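Local coordinates for oxidoreductase, NAD-binding/iron-sulfur cluster-binding protein (PDB 6ZXU), which is a catabolic reductive dehalogenase that carries a cobalamin and two [4Fe-4S] clusters, the clusters probably feeding electrons to the cobalamin during removal of halogen from its substrates, at residues E78-A81 and R82-T85; F337-H341 and P342-G346; A709-P713 and A714-A718; Y288-E291 and T292-R295; A207-A210 and V211-G214. One frame throughout, in Å; residues are numbered along the deposited sequence.

Interaction 1 (E78-A81 and R82-T85)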
loop_
_atom_site.group_PDB
_atom_site.type_symbol
_atom_site.label_atom_id
_atom_site.label_comp_id
_atom_site.label_asym_id
_atom_site.label_seq_id
_atom_site.Cartn_x
_atom_site.Cartn_y
_atom_site.Cartn_z
ATOM N N GLU A 78 14.067 -13.146 -8.296
ATOM C CA GLU A 78 15.319 -13.620 -7.634
ATOM C C GLU A 78 16.225 -12.457 -7.281
ATOM O O GLU A 78 16.827 -12.423 -6.232
ATOM C CB GLU A 78 16.047 -14.606 -8.512
ATOM C CG GLU A 78 15.354 -15.964 -8.545
ATOM C CD GLU A 78 16.095 -16.974 -9.469
ATOM O OE1 GLU A 78 16.186 -18.216 -9.112
ATOM O OE2 GLU A 78 16.665 -16.518 -10.520
ATOM N N GLU A 79 16.291 -11.454 -8.129
ATOM C CA GLU A 79 17.094 -10.314 -7.812
ATOM C C GLU A 79 16.574 -9.530 -6.635
ATOM O O GLU A 79 17.338 -9.073 -5.811
ATOM C CB GLU A 79 17.196 -9.396 -9.039
ATOM C CG GLU A 79 18.116 -8.244 -8.732
ATOM C CD GLU A 79 18.106 -7.162 -9.813
ATOM O OE1 GLU A 79 17.096 -7.100 -10.597
ATOM O OE2 GLU A 79 19.112 -6.359 -9.847
ATOM N N TYR A 80 15.246 -9.345 -6.536
ATOM C CA TYR A 80 14.716 -8.573 -5.391
ATOM C C TYR A 80 14.837 -9.404 -4.100
ATOM O O TYR A 80 15.079 -8.858 -3.039
ATOM C CB TYR A 80 13.259 -8.105 -5.672
ATOM C CG TYR A 80 13.263 -6.866 -6.554
ATOM C CD1 TYR A 80 13.357 -6.982 -7.925
ATOM C CD2 TYR A 80 13.141 -5.613 -6.026
ATOM C CE1 TYR A 80 13.408 -5.869 -8.762
ATOM C CE2 TYR A 80 13.209 -4.474 -6.856
ATOM C CZ TYR A 80 13.388 -4.620 -8.199
ATOM O OH TYR A 80 13.430 -3.502 -9.061
ATOM N N ALA A 81 14.688 -10.714 -4.187
ATOM C CA ALA A 81 14.948 -11.581 -3.011
ATOM C C ALA A 81 16.375 -11.413 -2.506
ATOM O O ALA A 81 16.598 -11.340 -1.304
ATOM C CB ALA A 81 14.657 -13.050 -3.384
ATOM N N ARG A 82 17.353 -11.336 -3.421
ATOM C CA ARG A 82 18.731 -11.202 -3.000
ATOM C C ARG A 82 18.933 -9.871 -2.345
ATOM O O ARG A 82 19.689 -9.752 -1.430
ATOM C CB ARG A 82 19.676 -11.375 -4.194
ATOM C CG ARG A 82 19.825 -12.835 -4.677
ATOM C CD ARG A 82 21.055 -13.012 -5.572
ATOM N NE ARG A 82 20.928 -12.214 -6.806
ATOM C CZ ARG A 82 20.302 -12.613 -7.917
ATOM N NH1 ARG A 82 19.777 -13.850 -7.983
ATOM N NH2 ARG A 82 20.210 -11.785 -8.976
ATOM N N LEU A 83 18.291 -8.841 -2.882
ATOM C CA LEU A 83 18.361 -7.544 -2.271
ATOM C C LEU A 83 17.817 -7.585 -0.852
ATOM O O LEU A 83 18.425 -7.067 0.051
ATOM C CB LEU A 83 17.566 -6.562 -3.092
ATOM C CG LEU A 83 17.451 -5.184 -2.509
ATOM C CD1 LEU A 83 18.824 -4.542 -2.540
ATOM C CD2 LEU A 83 16.421 -4.357 -3.345
ATOM N N PHE A 84 16.645 -8.196 -0.657
ATOM C CA PHE A 84 16.037 -8.232 0.662
ATOM C C PHE A 84 16.809 -9.080 1.664
ATOM O O PHE A 84 16.801 -8.762 2.837
ATOM C CB PHE A 84 14.558 -8.708 0.583
ATOM C CG PHE A 84 13.681 -7.857 -0.282
ATOM C CD1 PHE A 84 13.918 -6.480 -0.433
ATOM C CD2 PHE A 84 12.536 -8.398 -0.870
ATOM C CE1 PHE A 84 13.106 -5.706 -1.273
ATOM C CE2 PHE A 84 11.711 -7.626 -1.668
ATOM C CZ PHE A 84 11.985 -6.291 -1.891
ATOM N N THR A 85 17.499 -10.116 1.177
ATOM C CA THR A 85 18.444 -10.884 1.964
ATOM C C THR A 85 19.513 -10.110 2.739
ATOM O O THR A 85 19.826 -10.440 3.881
ATOM C CB THR A 85 19.145 -11.904 1.072
ATOM O OG1 THR A 85 18.164 -12.766 0.481
ATOM C CG2 THR A 85 20.131 -12.689 1.848
#
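Residues Glu78-Ala81 run straight into Arg82-Thr85 as consecutive turns of one alpha-helix, held by an unbroken ladder of i to i+4 hydrogen bonds from Arg82 N to Glu78 O through to Thr85 N to Ala81 O. The helix is amphipathic. On its inner side Tyr80, Leu83 and Phe84 pack together: Phe84 presents one face to the carbonyl of Tyr80, whose O stands 3.2 Å above the plane of that ring, toward the rim, while Phe84 CZ lies at the edge of the Tyr80 ring and Tyr80 CB meets Phe84 CE2 at 4.3 Å. Both aromatics reach Met174 of helix 168-190, and Phe84 also touches Leu350 of helix 342-354. With only the methyl group of an alanine at Phe84, a gap would probably open between these helices and the edge of the Tyr80 ring would lose its contact with CZ. On the outer side Arg82 folds back, bent at chi3 (-63°), and lays one guanidinium face over the backbone of the preceding turn, with NH2 3.6 Å from Glu79 CA. Thr85 adds a side-chain bond to the ladder: its OG1 donates to Ala81 O at 2.8 Å, reaching that oxygen from the opposite face to Thr85 N.

Interaction 2 (F337-H341 and P342-G346)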
loop_
_atom_site.group_PDB
_atom_site.type_symbol
_atom_site.label_atom_id
_atom_site.label_comp_id
_atom_site.label_asym_id
_atom_site.label_seq_id
_atom_site.Cartn_x
_atom_site.Cartn_y
_atom_site.Cartn_z
ATOM N N PHE A 337 10.275 12.503 10.002
ATOM C CA PHE A 337 8.853 12.477 10.364
ATOM C C PHE A 337 8.096 11.165 10.029
ATOM O O PHE A 337 7.239 10.758 10.804
ATOM C CB PHE A 337 8.100 13.685 9.841
ATOM C CG PHE A 337 7.696 13.565 8.392
ATOM C CD1 PHE A 337 8.560 13.908 7.414
ATOM C CD2 PHE A 337 6.436 13.089 8.051
ATOM C CE1 PHE A 337 8.227 13.821 6.066
ATOM C CE2 PHE A 337 6.086 12.990 6.715
ATOM C CZ PHE A 337 6.990 13.321 5.729
ATOM N N PRO A 338 8.476 10.464 8.958
ATOM C CA PRO A 338 7.801 9.212 8.733
ATOM C C PRO A 338 8.522 7.984 9.276
ATOM O O PRO A 338 8.079 6.834 9.032
ATOM C CB PRO A 338 7.777 9.119 7.175
ATOM C CG PRO A 338 9.077 9.767 6.759
ATOM C CD PRO A 338 9.432 10.757 7.860
ATOM N N MET A 339 9.599 8.223 10.008
ATOM C CA MET A 339 10.467 7.131 10.481
ATOM C C MET A 339 10.650 7.147 11.996
ATOM O O MET A 339 11.642 6.690 12.512
ATOM C CB MET A 339 11.834 7.254 9.801
ATOM C CG MET A 339 11.767 6.840 8.325
ATOM S SD MET A 339 11.529 5.104 8.163
ATOM C CE MET A 339 10.644 4.866 6.600
ATOM N N LYS A 340 9.658 7.640 12.690
ATOM C CA LYS A 340 9.692 7.699 14.104
ATOM C C LYS A 340 9.332 6.361 14.752
ATOM O O LYS A 340 9.737 6.093 15.853
ATOM C CB LYS A 340 8.706 8.751 14.602
ATOM C CG LYS A 340 8.890 10.109 14.010
ATOM C CD LYS A 340 7.988 11.084 14.809
ATOM C CE LYS A 340 7.358 12.151 13.977
ATOM N NZ LYS A 340 6.639 13.193 14.766
ATOM N N HIS A 341 8.548 5.499 14.073
ATOM C CA HIS A 341 8.136 4.238 14.667
ATOM C C HIS A 341 9.047 3.118 14.203
ATOM O O HIS A 341 9.474 3.107 13.052
ATOM C CB HIS A 341 6.688 3.951 14.288
ATOM C CG HIS A 341 6.098 2.799 15.026
ATOM N ND1 HIS A 341 6.388 1.490 14.709
ATOM C CD2 HIS A 341 5.227 2.756 16.046
ATOM C CE1 HIS A 341 5.697 0.681 15.497
ATOM N NE2 HIS A 341 5.006 1.433 16.336
ATOM N N PRO A 342 9.407 2.172 15.099
ATOM C CA PRO A 342 10.351 1.070 14.716
ATOM C C PRO A 342 9.948 0.198 13.540
ATOM O O PRO A 342 10.818 -0.340 12.849
ATOM C CB PRO A 342 10.376 0.195 15.975
ATOM C CG PRO A 342 10.176 1.152 17.084
ATOM C CD PRO A 342 9.188 2.174 16.569
ATOM N N LEU A 343 8.658 0.022 13.309
ATOM C CA LEU A 343 8.199 -0.738 12.172
ATOM C C LEU A 343 8.524 -0.078 10.850
ATOM O O LEU A 343 9.022 -0.728 9.922
ATOM C CB LEU A 343 6.684 -1.015 12.285
ATOM C CG LEU A 343 6.096 -1.909 11.203
ATOM C CD1 LEU A 343 6.720 -3.302 11.145
ATOM C CD2 LEU A 343 4.584 -2.056 11.377
ATOM N N ALA A 344 8.248 1.221 10.754
ATOM C CA ALA A 344 8.664 1.984 9.584
ATOM C C ALA A 344 10.208 1.961 9.377
ATOM O O ALA A 344 10.698 1.778 8.273
ATOM C CB ALA A 344 8.195 3.418 9.739
ATOM N N LEU A 345 10.956 2.113 10.447
ATOM C CA LEU A 345 12.418 1.950 10.378
ATOM C C LEU A 345 12.833 0.573 9.857
ATOM O O LEU A 345 13.840 0.456 9.154
ATOM C CB LEU A 345 13.089 2.222 11.744
ATOM C CG LEU A 345 13.099 3.709 12.109
ATOM C CD1 LEU A 345 13.371 3.947 13.559
ATOM C CD2 LEU A 345 14.190 4.419 11.296
ATOM N N GLY A 346 12.063 -0.465 10.124
ATOM C CA GLY A 346 12.350 -1.813 9.534
ATOM C C GLY A 346 12.180 -1.817 8.059
ATOM O O GLY A 346 12.782 -2.631 7.356
#
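The side chains of His341 and Pro342 cross at about a right angle, with Pro342 CD over one face of the histidine, 3.7 Å from the ring centroid in a CH-pi contact. Along the rim of the same imidazole lies the backbone of Leu343, whose N donates to His341 ND1 at 3.0 Å. The N-H points almost straight at its acceptor (163°), although the donor sits 16° out of the ring plane. With CG anti to the backbone N (chi1 -171°), the imidazole swings alongside the start of the following backbone, which places ND1 before Leu343 N. This is an N-cap: His341 directly precedes helix 342-354, and its side chain satisfies an amide of the first turn while its own O accepts from Leu345 N, in the carbonyl plane. The other ring nitrogen, NE2, is bonded to Phe642 O, and together the two bonds fix the rotation of the ring. On another side of the turn Met339 curls back, bent at chi2, so that SD comes 3.4 Å from Ala344 O and 4.1 Å from Ala344 CB. The branched end of Leu345 settles against the Met339 backbone, with CG 3.3 Å from Met339 O and CD2 4.0 Å from Met339 CB. Tyr186 and Trp189 of helix 168-190 touch Pro342, while Met450 of helix 445-469 meets Met339.

Interaction 3 (A709-P713 and A714-A718)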
loop_
_atom_site.group_PDB
_atom_site.type_symbol
_atom_site.label_atom_id
_atom_site.label_comp_id
_atom_site.label_asym_id
_atom_site.label_seq_id
_atom_site.Cartn_x
_atom_site.Cartn_y
_atom_site.Cartn_z
ATOM N N ALA A 709 -8.303 34.556 -6.631
ATOM C CA ALA A 709 -8.373 34.950 -8.032
ATOM C C ALA A 709 -8.596 33.759 -8.976
ATOM O O ALA A 709 -8.732 33.957 -10.154
ATOM C CB ALA A 709 -7.064 35.640 -8.437
ATOM N N ALA A 710 -8.619 32.543 -8.475
ATOM C CA ALA A 710 -8.763 31.355 -9.330
ATOM C C ALA A 710 -10.051 31.401 -10.166
ATOM O O ALA A 710 -11.105 31.752 -9.676
ATOM C CB ALA A 710 -8.704 30.076 -8.507
ATOM N N GLU A 711 -9.920 31.075 -11.456
ATOM C CA GLU A 711 -11.067 31.007 -12.352
ATOM C C GLU A 711 -11.997 29.866 -11.891
ATOM O O GLU A 711 -11.540 28.799 -11.455
ATOM C CB GLU A 711 -10.567 30.765 -13.768
ATOM C CG GLU A 711 -11.626 30.737 -14.873
ATOM C CD GLU A 711 -11.030 30.449 -16.313
ATOM O OE1 GLU A 711 -11.507 31.091 -17.284
ATOM O OE2 GLU A 711 -10.103 29.596 -16.481
ATOM N N THR A 712 -13.302 30.076 -11.976
ATOM C CA THR A 712 -14.242 28.971 -11.690
ATOM C C THR A 712 -14.315 28.010 -12.868
ATOM O O THR A 712 -14.063 28.385 -14.016
ATOM C CB THR A 712 -15.665 29.440 -11.374
ATOM O OG1 THR A 712 -16.248 29.901 -12.569
ATOM C CG2 THR A 712 -15.648 30.558 -10.363
ATOM N N PRO A 713 -14.615 26.747 -12.616
ATOM C CA PRO A 713 -14.726 25.804 -13.708
ATOM C C PRO A 713 -15.822 26.211 -14.670
ATOM O O PRO A 713 -15.672 25.972 -15.850
ATOM C CB PRO A 713 -14.981 24.444 -13.019
ATOM C CG PRO A 713 -14.374 24.591 -11.661
ATOM C CD PRO A 713 -14.579 26.056 -11.303
ATOM N N ALA A 714 -16.859 26.856 -14.202
ATOM C CA ALA A 714 -17.923 27.339 -15.111
ATOM C C ALA A 714 -17.404 28.405 -16.079
ATOM O O ALA A 714 -17.626 28.358 -17.292
ATOM C CB ALA A 714 -19.068 27.846 -14.264
ATOM N N ALA A 715 -16.653 29.351 -15.565
ATOM C CA ALA A 715 -16.061 30.398 -16.353
ATOM C C ALA A 715 -15.062 29.786 -17.354
ATOM O O ALA A 715 -14.984 30.216 -18.491
ATOM C CB ALA A 715 -15.387 31.416 -15.459
ATOM N N ALA A 716 -14.289 28.794 -16.953
ATOM C CA ALA A 716 -13.357 28.159 -17.871
ATOM C C ALA A 716 -14.080 27.513 -18.990
ATOM O O ALA A 716 -13.668 27.618 -20.131
ATOM C CB ALA A 716 -12.471 27.146 -17.162
ATOM N N ARG A 717 -15.158 26.789 -18.701
ATOM C CA ARG A 717 -15.912 26.116 -19.773
ATOM C C ARG A 717 -16.464 27.140 -20.751
ATOM O O ARG A 717 -16.458 26.892 -21.935
ATOM C CB ARG A 717 -17.059 25.261 -19.197
ATOM C CG ARG A 717 -16.566 23.994 -18.511
ATOM C CD ARG A 717 -17.682 23.113 -17.998
ATOM N NE ARG A 717 -17.053 21.885 -17.445
ATOM C CZ ARG A 717 -16.866 21.632 -16.125
ATOM N NH1 ARG A 717 -17.349 22.492 -15.181
ATOM N NH2 ARG A 717 -16.241 20.483 -15.745
ATOM N N ALA A 718 -16.973 28.261 -20.250
ATOM C CA ALA A 718 -17.457 29.332 -21.082
ATOM C C ALA A 718 -16.342 29.879 -21.973
ATOM O O ALA A 718 -16.495 30.036 -23.169
ATOM C CB ALA A 718 -18.030 30.436 -20.222
#
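A capped helix start is the element here: Thr712 occupies the N-cap of helix 713-721, the last helix of the modelled chain. Its OG1 accepts from Ala715 N at 3.1 Å, with an N-H...O angle of 164°. A chi1 of 72° sets OG1 between the backbone N and the carbonyl carbon, facing the first turn, where it also comes 3.4 Å from Ala715 CB. The carbonyl of Thr712 then accepts from Ala716 N, the first i to i+4 bond of the helix. Glu711, fully extended, runs alongside this turn: its CG lies 3.9 Å from Ala715 CB and its OE2 3.5 Å from Ala716 CB. The carboxylate ends in a salt bridge from OE1 to Arg719 NE, a turn beyond Ala715. A glutamine in place of Glu711 would probably leave the charge of Arg719 without this mate. Arg717 reaches across Pro713, NH1 standing 3.8 Å from Pro713 CB, and its NH2 forms a salt bridge with Glu566. The backbone of Glu711 is hydrogen-bonded to Met561 of strand 560-562. A threonine N-cap followed by proline in the first helical position is a classic way to begin an alpha-helix.

Interaction 4 (Y288-E291 and T292-R295)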
loop_
_atom_site.group_PDB
_atom_site.type_symbol
_atom_site.label_atom_id
_atom_site.label_comp_id
_atom_site.label_asym_id
_atom_site.label_seq_id
_atom_site.Cartn_x
_atom_site.Cartn_y
_atom_site.Cartn_z
ATOM N N TYR A 288 -11.642 -6.698 -7.666
ATOM C CA TYR A 288 -12.809 -5.850 -7.531
ATOM C C TYR A 288 -13.434 -5.678 -8.921
ATOM O O TYR A 288 -12.712 -5.586 -9.921
ATOM C CB TYR A 288 -12.430 -4.496 -6.951
ATOM C CG TYR A 288 -11.988 -4.542 -5.489
ATOM C CD1 TYR A 288 -12.896 -4.517 -4.482
ATOM C CD2 TYR A 288 -10.623 -4.640 -5.152
ATOM C CE1 TYR A 288 -12.485 -4.597 -3.146
ATOM C CE2 TYR A 288 -10.211 -4.716 -3.848
ATOM C CZ TYR A 288 -11.150 -4.676 -2.844
ATOM O OH TYR A 288 -10.741 -4.705 -1.515
ATOM N N PRO A 289 -14.757 -5.591 -8.988
ATOM C CA PRO A 289 -15.453 -5.508 -10.258
ATOM C C PRO A 289 -15.443 -4.137 -10.977
ATOM O O PRO A 289 -16.480 -3.523 -11.229
ATOM C CB PRO A 289 -16.873 -5.926 -9.871
ATOM C CG PRO A 289 -17.043 -5.440 -8.494
ATOM C CD PRO A 289 -15.707 -5.587 -7.857
ATOM N N MET A 290 -14.255 -3.704 -11.339
ATOM C CA MET A 290 -14.069 -2.456 -12.034
ATOM C C MET A 290 -14.739 -2.439 -13.400
ATOM O O MET A 290 -15.013 -1.397 -13.927
ATOM C CB MET A 290 -12.569 -2.172 -12.203
ATOM C CG MET A 290 -11.843 -1.687 -10.944
ATOM S SD MET A 290 -12.480 -0.113 -10.216
ATOM C CE MET A 290 -11.900 1.107 -11.367
ATOM N N GLU A 291 -15.004 -3.612 -13.988
ATOM C CA GLU A 291 -15.722 -3.679 -15.266
ATOM C C GLU A 291 -17.150 -3.228 -15.183
ATOM O O GLU A 291 -17.763 -3.064 -16.187
ATOM C CB GLU A 291 -15.665 -5.096 -15.818
ATOM C CG GLU A 291 -16.495 -6.131 -15.080
ATOM C CD GLU A 291 -15.828 -6.758 -13.867
ATOM O OE1 GLU A 291 -14.660 -6.389 -13.484
ATOM O OE2 GLU A 291 -16.526 -7.598 -13.256
ATOM N N THR A 292 -17.689 -3.015 -13.985
ATOM C CA THR A 292 -19.062 -2.548 -13.803
ATOM C C THR A 292 -19.172 -1.056 -13.645
ATOM O O THR A 292 -20.275 -0.564 -13.475
ATOM C CB THR A 292 -19.740 -3.185 -12.543
ATOM O OG1 THR A 292 -19.130 -2.729 -11.312
ATOM C CG2 THR A 292 -19.655 -4.715 -12.625
ATOM N N ILE A 293 -18.037 -0.335 -13.617
ATOM C CA ILE A 293 -18.075 1.099 -13.437
ATOM C C ILE A 293 -18.184 1.738 -14.824
ATOM O O ILE A 293 -17.476 1.296 -15.729
ATOM C CB ILE A 293 -16.803 1.554 -12.670
ATOM C CG1 ILE A 293 -16.694 0.832 -11.320
ATOM C CG2 ILE A 293 -16.738 3.070 -12.477
ATOM C CD1 ILE A 293 -17.786 1.155 -10.327
ATOM N N ARG A 294 -18.992 2.780 -14.962
ATOM C CA ARG A 294 -19.039 3.526 -16.198
ATOM C C ARG A 294 -17.695 4.129 -16.584
ATOM O O ARG A 294 -17.004 4.765 -15.780
ATOM C CB ARG A 294 -20.060 4.651 -16.189
ATOM C CG ARG A 294 -21.453 4.069 -16.305
ATOM C CD ARG A 294 -22.536 5.061 -16.650
ATOM N NE ARG A 294 -21.964 6.262 -17.258
ATOM C CZ ARG A 294 -22.202 7.505 -16.825
ATOM N NH1 ARG A 294 -21.630 8.542 -17.441
ATOM N NH2 ARG A 294 -23.019 7.731 -15.789
ATOM N N ARG A 295 -17.348 3.954 -17.858
ATOM C CA ARG A 295 -16.165 4.598 -18.468
ATOM C C ARG A 295 -16.612 5.769 -19.305
ATOM O O ARG A 295 -17.643 5.733 -19.947
ATOM C CB ARG A 295 -15.417 3.594 -19.337
ATOM C CG ARG A 295 -15.029 2.346 -18.576
ATOM C CD ARG A 295 -13.757 2.596 -17.786
ATOM N NE ARG A 295 -13.465 1.515 -16.857
ATOM C CZ ARG A 295 -12.286 1.322 -16.317
ATOM N NH1 ARG A 295 -11.289 2.160 -16.545
ATOM N NH2 ARG A 295 -12.121 0.305 -15.459
HETATM O O HOH W 1 -15.506 -0.262 -16.334
#
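Thr292 meets Pro289 through a chi1 of 67°, which turns OG1 back over its own turn to donate to Pro289 O at 2.8 Å. The hydroxyl approaches nearly in line with the C=O bond, whereas Thr292 N, bonded to the same oxygen at 3.1 Å, arrives well above the carbonyl plane. Two donors thus grip Pro289 O, closing a short 3-10 turn that overlaps an inverse gamma turn centred on Pro289. The methyl branch of Thr292, CG2, rests 4.1 Å from Pro289 CB. One residue on, Ile293 N repeats the i to i+3 pattern with Met290 O at 3.2 Å. Arg295, bent at chi2 (-82°), brings its guanidinium back toward Met290, the two side chains crossing at about a right angle. A water at the guanidinium edge joins the ends: it accepts from Arg295 NE at 2.8 Å and donates to Met290 O and Ile293 O. Arg295 NH1 is bonded in turn to Arg529 O, and Glu291 forms a salt bridge with Arg281. The turn leads into the short, weakly bonded strand 294-295, which pairs antiparallel with strand 531-532; Ile531 of that strand touches Met290, Ile293 and Arg295, while helix 603-614 contributes Arg606 against Pro289 and Ile613 against Ile293.

Interaction 5 (A207-A210 and V211-G214); sequences ARLA and VRAG
The side chains of Arg208 and Arg212 lie side by side and point the same way, one helical turn apart, their guanidinium planes 14° from parallel. Neither group is stacked squarely on the other: Arg212 NH1 comes obliquely to the Arg208 group and meets the aliphatic part of that chain, 3.3 Å from Arg208 CD. Leu209 CD2 approaches the Arg212 group obliquely too, 3.7 Å from NH2. Both arginines set CG anti to the backbone N and bend at chi3, a shared shape consistent with the near-parallel planes. The like charges remain 4.4 Å apart between Arg208 NE and Arg212 NH1, and the salt bridge of Arg212 NH2 to Asp131 probably eases their repulsion; NH2 also donates to Arg126 O. Beneath the side chains, helical bonds run from Val211 N to Ala207 O through to Ala213 N to Leu209 O. The helix then ends in a Schellman motif. Gly214 takes a positive phi of 92°, where a side chain would jam against the preceding carbonyl, and its N bonds to Val211 O at 3.2 Å and weakly to Ala210 O. Helix 206-212 packs against the four-stranded antiparallel sheet: Leu209, Arg212 and Ala213 touch Cys125 of edge strand 121-126, and Leu209 and Ala210 meet Val236 and Leu234 of strand 232-239. Outside that sheet, strand 222-224 supplies Leu223 to Ala207 and Val211.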
loop_
_atom_site.group_PDB
_atom_site.type_symbol
_atom_site.label_atom_id
_atom_site.label_comp_id
_atom_site.label_asym_id
_atom_site.label_seq_id
_atom_site.Cartn_x
_atom_site.Cartn_y
_atom_site.Cartn_z
ATOM N N ALA A 207 10.854 -25.906 7.492
ATOM C CA ALA A 207 9.749 -26.841 7.475
ATOM C C ALA A 207 9.464 -27.402 8.853
ATOM O O ALA A 207 8.289 -27.461 9.297
ATOM C CB ALA A 207 9.986 -27.929 6.472
ATOM N N ARG A 208 10.520 -27.698 9.616
ATOM C CA ARG A 208 10.330 -28.195 10.954
ATOM C C ARG A 208 9.630 -27.158 11.863
ATOM O O ARG A 208 8.764 -27.492 12.681
ATOM C CB ARG A 208 11.715 -28.600 11.560
ATOM C CG ARG A 208 11.638 -28.641 13.100
ATOM C CD ARG A 208 12.914 -29.160 13.759
ATOM N NE ARG A 208 13.168 -30.452 13.153
ATOM C CZ ARG A 208 14.364 -30.962 12.970
ATOM N NH1 ARG A 208 15.433 -30.281 13.377
ATOM N NH2 ARG A 208 14.472 -32.156 12.395
ATOM N N LEU A 209 10.070 -25.926 11.779
ATOM C CA LEU A 209 9.509 -24.888 12.597
ATOM C C LEU A 209 8.030 -24.601 12.163
ATOM O O LEU A 209 7.215 -24.186 13.004
ATOM C CB LEU A 209 10.310 -23.580 12.516
ATOM C CG LEU A 209 11.761 -23.638 13.089
ATOM C CD1 LEU A 209 12.478 -22.344 12.853
ATOM C CD2 LEU A 209 11.752 -23.974 14.574
ATOM N N ALA A 210 7.731 -24.732 10.884
ATOM C CA ALA A 210 6.337 -24.533 10.449
ATOM C C ALA A 210 5.389 -25.538 11.086
ATOM O O ALA A 210 4.219 -25.214 11.389
ATOM C CB ALA A 210 6.230 -24.615 8.936
ATOM N N VAL A 211 5.852 -26.779 11.221
ATOM C CA VAL A 211 5.048 -27.807 11.908
ATOM C C VAL A 211 4.915 -27.558 13.394
ATOM O O VAL A 211 3.824 -27.601 13.945
ATOM C CB VAL A 211 5.578 -29.189 11.634
ATOM C CG1 VAL A 211 4.731 -30.197 12.411
ATOM C CG2 VAL A 211 5.517 -29.448 10.137
ATOM N N ARG A 212 6.002 -27.164 14.030
ATOM C CA ARG A 212 6.002 -26.936 15.464
ATOM C C ARG A 212 5.190 -25.686 15.806
ATOM O O ARG A 212 4.525 -25.603 16.852
ATOM C CB ARG A 212 7.431 -26.786 15.975
ATOM C CG ARG A 212 7.536 -26.624 17.477
ATOM C CD ARG A 212 8.967 -26.362 17.980
ATOM N NE ARG A 212 9.848 -27.383 17.435
ATOM C CZ ARG A 212 11.158 -27.215 17.241
ATOM N NH1 ARG A 212 11.875 -28.232 16.730
ATOM N NH2 ARG A 212 11.750 -26.062 17.576
ATOM N N ALA A 213 5.177 -24.709 14.923
ATOM C CA ALA A 213 4.403 -23.456 15.203
ATOM C C ALA A 213 2.937 -23.552 14.775
ATOM O O ALA A 213 2.193 -22.637 15.019
ATOM C CB ALA A 213 5.055 -22.258 14.436
ATOM N N GLY A 214 2.545 -24.670 14.174
ATOM C CA GLY A 214 1.126 -24.920 13.968
ATOM C C GLY A 214 0.575 -24.433 12.637
ATOM O O GLY A 214 -0.623 -24.308 12.494
#

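In the fold
From the N terminus the five contacts follow in the order 1, 5, 4, 2, 3, strictly in series; each is local and closes no long loop, so none nests or crosses. Interaction 1 shapes helix 74-85, and interaction 5 ends helix 206-212 beside the sheet that contains strand 121-126. Interaction 4 turns the chain into strand 294-295. Interaction 2 starts helix 342-354, whose later residues meet the helix of interaction 1; helix 168-190 touches both contacts, although their nearest atoms are about 9 Å apart. Interaction 3 begins the C-terminal helix, with its centre about 65 Å from that of interaction 5, on the opposite side of the chain's centre.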